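Local atomic coordinates of inactive dihydroorotase-like domain (Chaetomium thermophilum, PDB entry 5NNL), a protein that forms an inactive dihydroorotase-like domain, a barrel of alternating strands and helices with the fold of its enzyme relatives but itself inactive. Residues V70-L76 against P331-S337; I212-F216 against N267-I271. All blocks are in the same frame, centred on the assembly; numbering follows the deposited sequence.

Contact 1 (V70-L76 against P331-S337); sequences VYCDFNL and PKGADMS
Phe74 and Asp335 form a single parallel beta bridge, joining the start of strand 73-79, one of the parallel strands of the (beta/alpha)8-type barrel, to the extended C-terminal tail. Its bonds run from Met336 N to Phe74 O (2.9 Å) and from Phe74 N to Ala334 O. With CG set between its own backbone N and carbonyl carbon (chi1 73°), the Phe74 ring folds back against the tail, and Asp335 CA lies over one face, 4.1 Å from the centroid; the Asp335 carboxylate is turned 56° from the ring. Pro331 runs alongside Tyr71 and sets its CB over one face of the ring, a CH-pi contact 3.9 Å from the centroid, while Phe326 meets that ring edge-to-face. Between these pairs Gly333, lacking a CB, brings its CA to 3.5 Å from Cys72 O. Asp73 suits its place as a two-ended acceptor: OD1 takes Ala334 N at 2.9 Å on its anti side, tilted out of the carboxylate plane, and OD2 is held by Gln277. Asp335 OD2 closes an Asx turn by accepting Ser337 N. Ser337 OG, which accepts from a water also bound to Leu76 N and Asp335 OD2, donates to Asn75 OD1 at 2.5 Å.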
ATOM      1  N   VAL A  70       7.606  12.463 -12.016  1.00 41.56           N
ATOM      2  CA  VAL A  70       7.160  12.045 -10.694  1.00 36.82           C
ATOM      3  C   VAL A  70       8.210  12.455  -9.671  1.00 37.81           C
ATOM      4  O   VAL A  70       9.374  12.702  -9.997  1.00 35.99           O
ATOM      5  CB  VAL A  70       6.889  10.529 -10.613  1.00 34.82           C
ATOM      6  CG1 VAL A  70       5.585  10.197 -11.302  1.00 39.05           C
ATOM      7  CG2 VAL A  70       8.041   9.736 -11.217  1.00 36.80           C
ATOM      8  N   TYR A  71       7.778  12.519  -8.413  1.00 35.33           N
ATOM      9  CA  TYR A  71       8.604  13.036  -7.332  1.00 34.58           C
ATOM     10  C   TYR A  71       9.048  11.964  -6.351  1.00 33.10           C
ATOM     11  O   TYR A  71       9.711  12.284  -5.360  1.00 32.84           O
ATOM     12  CB  TYR A  71       7.850  14.150  -6.604  1.00 35.19           C
ATOM     13  CG  TYR A  71       7.614  15.336  -7.505  1.00 39.40           C
ATOM     14  CD1 TYR A  71       8.627  16.259  -7.749  1.00 40.25           C
ATOM     15  CD2 TYR A  71       6.394  15.515  -8.143  1.00 38.71           C
ATOM     16  CE1 TYR A  71       8.423  17.341  -8.584  1.00 40.93           C
ATOM     17  CE2 TYR A  71       6.180  16.596  -8.980  1.00 40.10           C
ATOM     18  CZ  TYR A  71       7.200  17.503  -9.199  1.00 42.13           C
ATOM     19  OH  TYR A  71       7.000  18.584 -10.028  1.00 42.56           O
ATOM     20  N   CYS A  72       8.695  10.707  -6.599  1.00 35.74           N
ATOM     21  CA  CYS A  72       9.298   9.566  -5.933  1.00 34.39           C
ATOM     22  C   CYS A  72       9.411   8.454  -6.968  1.00 33.01           C
ATOM     23  O   CYS A  72       8.859   8.549  -8.066  1.00 31.99           O
ATOM     24  CB  CYS A  72       8.484   9.128  -4.705  1.00 31.30           C
ATOM     25  SG  CYS A  72       6.838   8.476  -5.067  1.00 30.44           S
ATOM     26  N   ASP A  73      10.152   7.403  -6.627  1.00 30.48           N
ATOM     27  CA  ASP A  73      10.207   6.234  -7.493  1.00 34.01           C
ATOM     28  C   ASP A  73       8.953   5.386  -7.301  1.00 35.25           C
ATOM     29  O   ASP A  73       8.272   5.461  -6.273  1.00 33.67           O
ATOM     30  CB  ASP A  73      11.460   5.407  -7.208  1.00 37.85           C
ATOM     31  CG  ASP A  73      12.738   6.154  -7.539  1.00 39.21           C
ATOM     32  OD1 ASP A  73      12.668   7.131  -8.315  1.00 36.92           O
ATOM     33  OD2 ASP A  73      13.808   5.765  -7.027  1.00 39.65           O
ATOM     34  N   PHE A  74       8.640   4.577  -8.308  1.00 36.89           N
ATOM     35  CA  PHE A  74       7.399   3.821  -8.253  1.00 33.04           C
ATOM     36  C   PHE A  74       7.492   2.586  -9.134  1.00 39.70           C
ATOM     37  O   PHE A  74       8.330   2.491 -10.035  1.00 41.41           O
ATOM     38  CB  PHE A  74       6.200   4.686  -8.667  1.00 32.06           C
ATOM     39  CG  PHE A  74       6.130   4.972 -10.138  1.00 40.00           C
ATOM     40  CD1 PHE A  74       6.832   6.034 -10.688  1.00 37.44           C
ATOM     41  CD2 PHE A  74       5.350   4.186 -10.971  1.00 39.35           C
ATOM     42  CE1 PHE A  74       6.765   6.300 -12.043  1.00 41.67           C
ATOM     43  CE2 PHE A  74       5.278   4.448 -12.322  1.00 41.35           C
ATOM     44  CZ  PHE A  74       5.985   5.505 -12.860  1.00 42.13           C
ATOM     45  N   ASN A  75       6.621   1.631  -8.831  1.00 36.40           N
ATOM     46  CA  ASN A  75       6.395   0.442  -9.634  1.00 37.20           C
ATOM     47  C   ASN A  75       4.924   0.401 -10.009  1.00 39.07           C
ATOM     48  O   ASN A  75       4.060   0.751  -9.197  1.00 36.98           O
ATOM     49  CB  ASN A  75       6.762  -0.830  -8.860  1.00 40.58           C
ATOM     50  CG  ASN A  75       8.017  -1.500  -9.383  1.00 44.35           C
ATOM     51  OD1 ASN A  75       8.218  -1.616 -10.593  1.00 46.42           O
ATOM     52  ND2 ASN A  75       8.867  -1.954  -8.466  1.00 47.69           N
ATOM     53  N   LEU A  76       4.637  -0.000 -11.241  1.00 39.19           N
ATOM     54  CA  LEU A  76       3.266  -0.297 -11.613  1.00 39.00           C
ATOM     55  C   LEU A  76       2.953  -1.756 -11.298  1.00 32.15           C
ATOM     56  O   LEU A  76       3.831  -2.555 -10.959  1.00 34.10           O
ATOM     57  CB  LEU A  76       3.018  -0.002 -13.094  1.00 40.21           C
ATOM     58  CG  LEU A  76       2.957   1.475 -13.499  1.00 42.84           C
ATOM     59  CD1 LEU A  76       2.818   1.608 -15.009  1.00 40.66           C
ATOM     60  CD2 LEU A  76       1.807   2.190 -12.803  1.00 40.23           C
ATOM     61  N   PRO A 331      11.291  17.083 -10.778  1.00 41.94           N
ATOM     62  CA  PRO A 331      10.960  15.667 -10.557  1.00 40.07           C
ATOM     63  C   PRO A 331      12.070  14.756 -11.066  1.00 40.59           C
ATOM     64  O   PRO A 331      12.426  14.794 -12.244  1.00 41.82           O
ATOM     65  CB  PRO A 331       9.659  15.471 -11.346  1.00 41.06           C
ATOM     66  CG  PRO A 331       9.602  16.610 -12.303  1.00 42.29           C
ATOM     67  CD  PRO A 331      10.301  17.748 -11.646  1.00 44.21           C
ATOM     68  N   LYS A 332      12.613  13.934 -10.166  1.00 40.66           N
ATOM     69  CA  LYS A 332      13.669  12.991 -10.514  1.00 38.98           C
ATOM     70  C   LYS A 332      13.272  11.542 -10.245  1.00 37.91           C
ATOM     71  O   LYS A 332      14.137  10.660 -10.267  1.00 36.98           O
ATOM     72  CB  LYS A 332      14.957  13.337  -9.755  1.00 39.88           C
ATOM     73  CG  LYS A 332      15.462  14.756 -10.013  1.00 41.45           C
ATOM     74  CD  LYS A 332      16.879  14.782 -10.582  1.00 49.37           C
ATOM     75  CE  LYS A 332      17.927  14.418  -9.539  1.00 47.35           C
ATOM     76  NZ  LYS A 332      19.297  14.874  -9.915  1.00 52.09           N
ATOM     77  N   GLY A 333      11.989  11.266 -10.002  1.00 38.00           N
ATOM     78  CA  GLY A 333      11.558   9.902  -9.778  1.00 38.86           C
ATOM     79  C   GLY A 333      11.484   9.101 -11.065  1.00 39.61           C
ATOM     80  O   GLY A 333      11.374   9.649 -12.163  1.00 37.27           O
ATOM     81  N   ALA A 334      11.543   7.775 -10.925  1.00 39.88           N
ATOM     82  CA  ALA A 334      11.568   6.890 -12.083  1.00 42.53           C
ATOM     83  C   ALA A 334      10.707   5.655 -11.847  1.00 42.37           C
ATOM     84  O   ALA A 334      10.509   5.216 -10.710  1.00 38.32           O
ATOM     85  CB  ALA A 334      12.997   6.447 -12.419  1.00 40.40           C
ATOM     86  N   ASP A 335      10.192   5.106 -12.949  1.00 39.44           N
ATOM     87  CA  ASP A 335       9.590   3.778 -12.950  1.00 42.62           C
ATOM     88  C   ASP A 335      10.689   2.736 -12.776  1.00 43.73           C
ATOM     89  O   ASP A 335      11.618   2.671 -13.588  1.00 43.76           O
ATOM     90  CB  ASP A 335       8.839   3.552 -14.264  1.00 42.36           C
ATOM     91  CG  ASP A 335       7.978   2.294 -14.250  1.00 45.06           C
ATOM     92  OD1 ASP A 335       6.816   2.373 -14.705  1.00 43.34           O
ATOM     93  OD2 ASP A 335       8.454   1.236 -13.781  1.00 42.19           O
ATOM     94  N   MET A 336      10.593   1.923 -11.727  1.00 41.91           N
ATOM     95  CA  MET A 336      11.637   0.955 -11.413  1.00 44.46           C
ATOM     96  C   MET A 336      11.470  -0.368 -12.156  1.00 46.10           C
ATOM     97  O   MET A 336      12.216  -1.315 -11.884  1.00 48.96           O
ATOM     98  CB  MET A 336      11.687   0.696  -9.902  1.00 43.22           C
ATOM     99  CG  MET A 336      12.024   1.917  -9.041  1.00 42.24           C
ATOM    100  SD  MET A 336      13.233   3.057  -9.761  1.00 52.70           S
ATOM    101  CE  MET A 336      14.730   2.078  -9.684  1.00 50.14           C
ATOM    102  N   SER A 337      10.524  -0.456 -13.086  1.00 45.83           N
ATOM    103  CA  SER A 337      10.371  -1.656 -13.905  1.00 49.27           C
ATOM    104  C   SER A 337      11.199  -1.550 -15.184  1.00 51.36           C
ATOM    105  O   SER A 337      10.677  -1.235 -16.254  1.00 54.10           O
ATOM    106  CB  SER A 337       8.899  -1.893 -14.252  1.00 45.27           C
ATOM    107  OG  SER A 337       8.134  -2.145 -13.082  1.00 46.99           O
TER
HETATM  108  O   HOH W   1       6.191  -0.579 -13.344  1.00 41.57           O

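Contact 2 (I212-F216 against N267-I271); sequences IIDVF and NPKEI
Val215 meets Pro268 and Ile271 where strand 215-217, the last parallel strand of the barrel in chain order, begins beside the final turn of helix 257-271. Beta-branched and apolar, Val215 presents two methyl groups to the helix. With CG1 anti to the backbone N (chi1 175°), CG2 stands beside that N and touches both Pro268 CD (3.9 Å) and Ile271 CD1 (3.8 Å). The valine crosses the proline ring at a slant; the valine and isoleucine run antiparallel past one another, and Ile271 touches through CD1.

Asp214 contributes in two ways. Its CB lies 3.9 Å from Ile271 CD1, adding an aliphatic surface next to the valine. Its backbone O accepts a hydrogen bond from Asn267 ND2 at 2.9 Å, on a lone pair in the carbonyl plane, with an N-H...O angle of 158°. The oxygen is only 5° out of the Asn267 amide plane, which helps to hold the amide in this orientation. A short side chain with an N-H at its end suits Asn267, whose CB already points toward the strand. Its own backbone O receives Ile271 N at 3.0 Å, which ties the asparagine and the isoleucine into the same helical turn. Pro268 has no N-H to give to the turn before it, and the helix is kinked there.

The carboxylate of Asp214 looks to other partners: OD2 makes a salt bridge with Lys169 of helix 159-170 and accepts Cys177 N from the adjacent strand 175-180. Ile12, just beyond strand 3-11, touches both Val215 and Pro268, and Thr176 of strand 175-180 touches Ile271, so the last turn of helix 257-271 lies against strands 175-180 and 215-217 and the loop after strand 3-11.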
ATOM      1  N   ILE A 212       2.990 -11.276  13.100  1.00 35.78           N
ATOM      2  CA  ILE A 212       2.543 -11.939  11.880  1.00 35.75           C
ATOM      3  C   ILE A 212       2.421 -10.950  10.731  1.00 32.97           C
ATOM      4  O   ILE A 212       2.538 -11.333   9.563  1.00 29.98           O
ATOM      5  CB  ILE A 212       1.202 -12.652  12.141  1.00 34.46           C
ATOM      6  CG1 ILE A 212       1.347 -13.676  13.273  1.00 34.58           C
ATOM      7  CG2 ILE A 212       0.650 -13.297  10.862  1.00 36.44           C
ATOM      8  CD1 ILE A 212       2.541 -14.604  13.151  1.00 36.91           C
ATOM      9  N   ILE A 213       2.170  -9.682  11.030  1.00 33.26           N
ATOM     10  CA  ILE A 213       1.998  -8.671   9.995  1.00 31.47           C
ATOM     11  C   ILE A 213       3.380  -8.210   9.550  1.00 31.48           C
ATOM     12  O   ILE A 213       4.158  -7.680  10.350  1.00 30.73           O
ATOM     13  CB  ILE A 213       1.148  -7.501  10.509  1.00 30.87           C
ATOM     14  CG1 ILE A 213      -0.171  -8.029  11.088  1.00 33.57           C
ATOM     15  CG2 ILE A 213       0.877  -6.509   9.390  1.00 29.40           C
ATOM     16  CD1 ILE A 213      -0.993  -6.996  11.819  1.00 30.35           C
ATOM     17  N   ASP A 214       3.692  -8.424   8.275  1.00 31.01           N
ATOM     18  CA  ASP A 214       5.011  -8.117   7.740  1.00 30.13           C
ATOM     19  C   ASP A 214       5.142  -6.671   7.287  1.00 28.07           C
ATOM     20  O   ASP A 214       6.237  -6.103   7.374  1.00 28.08           O
ATOM     21  CB  ASP A 214       5.321  -9.051   6.564  1.00 31.53           C
ATOM     22  CG  ASP A 214       5.256 -10.517   6.954  1.00 33.59           C
ATOM     23  OD1 ASP A 214       6.151 -10.986   7.690  1.00 35.53           O
ATOM     24  OD2 ASP A 214       4.287 -11.196   6.553  1.00 33.34           O
ATOM     25  N   VAL A 215       4.047  -6.054   6.835  1.00 27.04           N
ATOM     26  CA  VAL A 215       4.096  -4.766   6.157  1.00 27.31           C
ATOM     27  C   VAL A 215       2.914  -3.903   6.576  1.00 26.22           C
ATOM     28  O   VAL A 215       1.807  -4.396   6.806  1.00 23.57           O
ATOM     29  CB  VAL A 215       4.096  -4.952   4.621  1.00 26.49           C
ATOM     30  CG1 VAL A 215       4.032  -3.606   3.897  1.00 27.11           C
ATOM     31  CG2 VAL A 215       5.312  -5.742   4.176  1.00 30.10           C
ATOM     32  N   PHE A 216       3.159  -2.597   6.662  1.00 23.47           N
ATOM     33  CA  PHE A 216       2.098  -1.604   6.728  1.00 25.01           C
ATOM     34  C   PHE A 216       1.935  -0.970   5.355  1.00 28.30           C
ATOM     35  O   PHE A 216       2.924  -0.667   4.681  1.00 28.16           O
ATOM     36  CB  PHE A 216       2.406  -0.509   7.754  1.00 27.89           C
ATOM     37  CG  PHE A 216       2.255  -0.937   9.190  1.00 27.90           C
ATOM     38  CD1 PHE A 216       1.205  -1.744   9.593  1.00 27.31           C
ATOM     39  CD2 PHE A 216       3.162  -0.507  10.139  1.00 28.74           C
ATOM     40  CE1 PHE A 216       1.074  -2.119  10.915  1.00 31.16           C
ATOM     41  CE2 PHE A 216       3.034  -0.878  11.459  1.00 28.60           C
ATOM     42  CZ  PHE A 216       1.994  -1.681  11.849  1.00 26.24           C
ATOM     43  N   ASN A 267      10.921  -4.978   5.337  1.00 27.75           N
ATOM     44  CA  ASN A 267      10.094  -6.095   4.873  1.00 32.29           C
ATOM     45  C   ASN A 267       9.466  -5.825   3.518  1.00 31.06           C
ATOM     46  O   ASN A 267       9.542  -6.708   2.642  1.00 34.20           O
ATOM     47  CB  ASN A 267       9.048  -6.429   5.935  1.00 29.37           C
ATOM     48  CG  ASN A 267       9.674  -6.918   7.206  1.00 31.58           C
ATOM     49  OD1 ASN A 267      10.844  -7.300   7.224  1.00 28.46           O
ATOM     50  ND2 ASN A 267       8.910  -6.905   8.282  1.00 29.42           N
ATOM     51  N   PRO A 268       8.832  -4.680   3.257  1.00 32.07           N
ATOM     52  CA  PRO A 268       8.294  -4.446   1.908  1.00 30.36           C
ATOM     53  C   PRO A 268       9.357  -4.505   0.829  1.00 36.87           C
ATOM     54  O   PRO A 268       9.061  -4.878  -0.312  1.00 36.30           O
ATOM     55  CB  PRO A 268       7.663  -3.048   2.006  1.00 30.48           C
ATOM     56  CG  PRO A 268       8.191  -2.445   3.263  1.00 31.44           C
ATOM     57  CD  PRO A 268       8.517  -3.572   4.180  1.00 31.26           C
ATOM     58  N   LYS A 269      10.596  -4.155   1.165  1.00 35.09           N
ATOM     59  CA  LYS A 269      11.667  -4.160   0.180  1.00 39.39           C
ATOM     60  C   LYS A 269      12.017  -5.582  -0.247  1.00 39.28           C
ATOM     61  O   LYS A 269      12.244  -5.842  -1.433  1.00 40.97           O
ATOM     62  CB  LYS A 269      12.876  -3.441   0.770  1.00 35.63           C
ATOM     63  CG  LYS A 269      14.055  -3.268  -0.149  1.00 42.69           C
ATOM     64  CD  LYS A 269      15.128  -2.458   0.574  1.00 45.68           C
ATOM     65  CE  LYS A 269      16.430  -2.391  -0.188  1.00 53.20           C
ATOM     66  NZ  LYS A 269      17.409  -1.554   0.567  1.00 57.74           N
ATOM     67  N   GLU A 270      12.051  -6.517   0.702  1.00 36.69           N
ATOM     68  CA  GLU A 270      12.419  -7.890   0.372  1.00 40.70           C
ATOM     69  C   GLU A 270      11.270  -8.632  -0.297  1.00 43.62           C
ATOM     70  O   GLU A 270      11.481  -9.360  -1.275  1.00 42.72           O
ATOM     71  CB  GLU A 270      12.857  -8.631   1.633  1.00 46.23           C
ATOM     72  CG  GLU A 270      13.643  -9.900   1.365  1.00 55.07           C
ATOM     73  CD  GLU A 270      13.213 -11.046   2.258  1.00 66.11           C
ATOM     74  OE1 GLU A 270      12.202 -11.706   1.933  1.00 61.97           O
ATOM     75  OE2 GLU A 270      13.880 -11.275   3.291  1.00 79.61           O
ATOM     76  N   ILE A 271      10.051  -8.456   0.214  1.00 43.57           N
ATOM     77  CA  ILE A 271       8.899  -9.185  -0.311  1.00 41.72           C
ATOM     78  C   ILE A 271       8.657  -8.824  -1.769  1.00 43.17           C
ATOM     79  O   ILE A 271       8.323  -9.686  -2.592  1.00 42.62           O
ATOM     80  CB  ILE A 271       7.662  -8.903   0.563  1.00 35.92           C
ATOM     81  CG1 ILE A 271       7.841  -9.555   1.937  1.00 37.55           C
ATOM     82  CG2 ILE A 271       6.388  -9.404  -0.102  1.00 35.77           C
ATOM     83  CD1 ILE A 271       6.901  -9.031   2.999  1.00 34.42           C
TER

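Contacts 1 and 2 fasten different parts of the same barrel: the first involves strand 73-79, the second strand 215-217, and each lies at the beginning of its strand. Their centres are 20 Å apart and their nearest atoms about 9 Å, so they do not touch. Contact 2 is nested along the chain within the long excursion that contact 1 closes. The segment following helix 257-271 brings them into relation, since Leu274 packs on Asn75 and Gln277 bonds to Asp73, both of contact 1. The chain just after the helix of contact 2 therefore reaches the very strand that contact 1 joins to the tail.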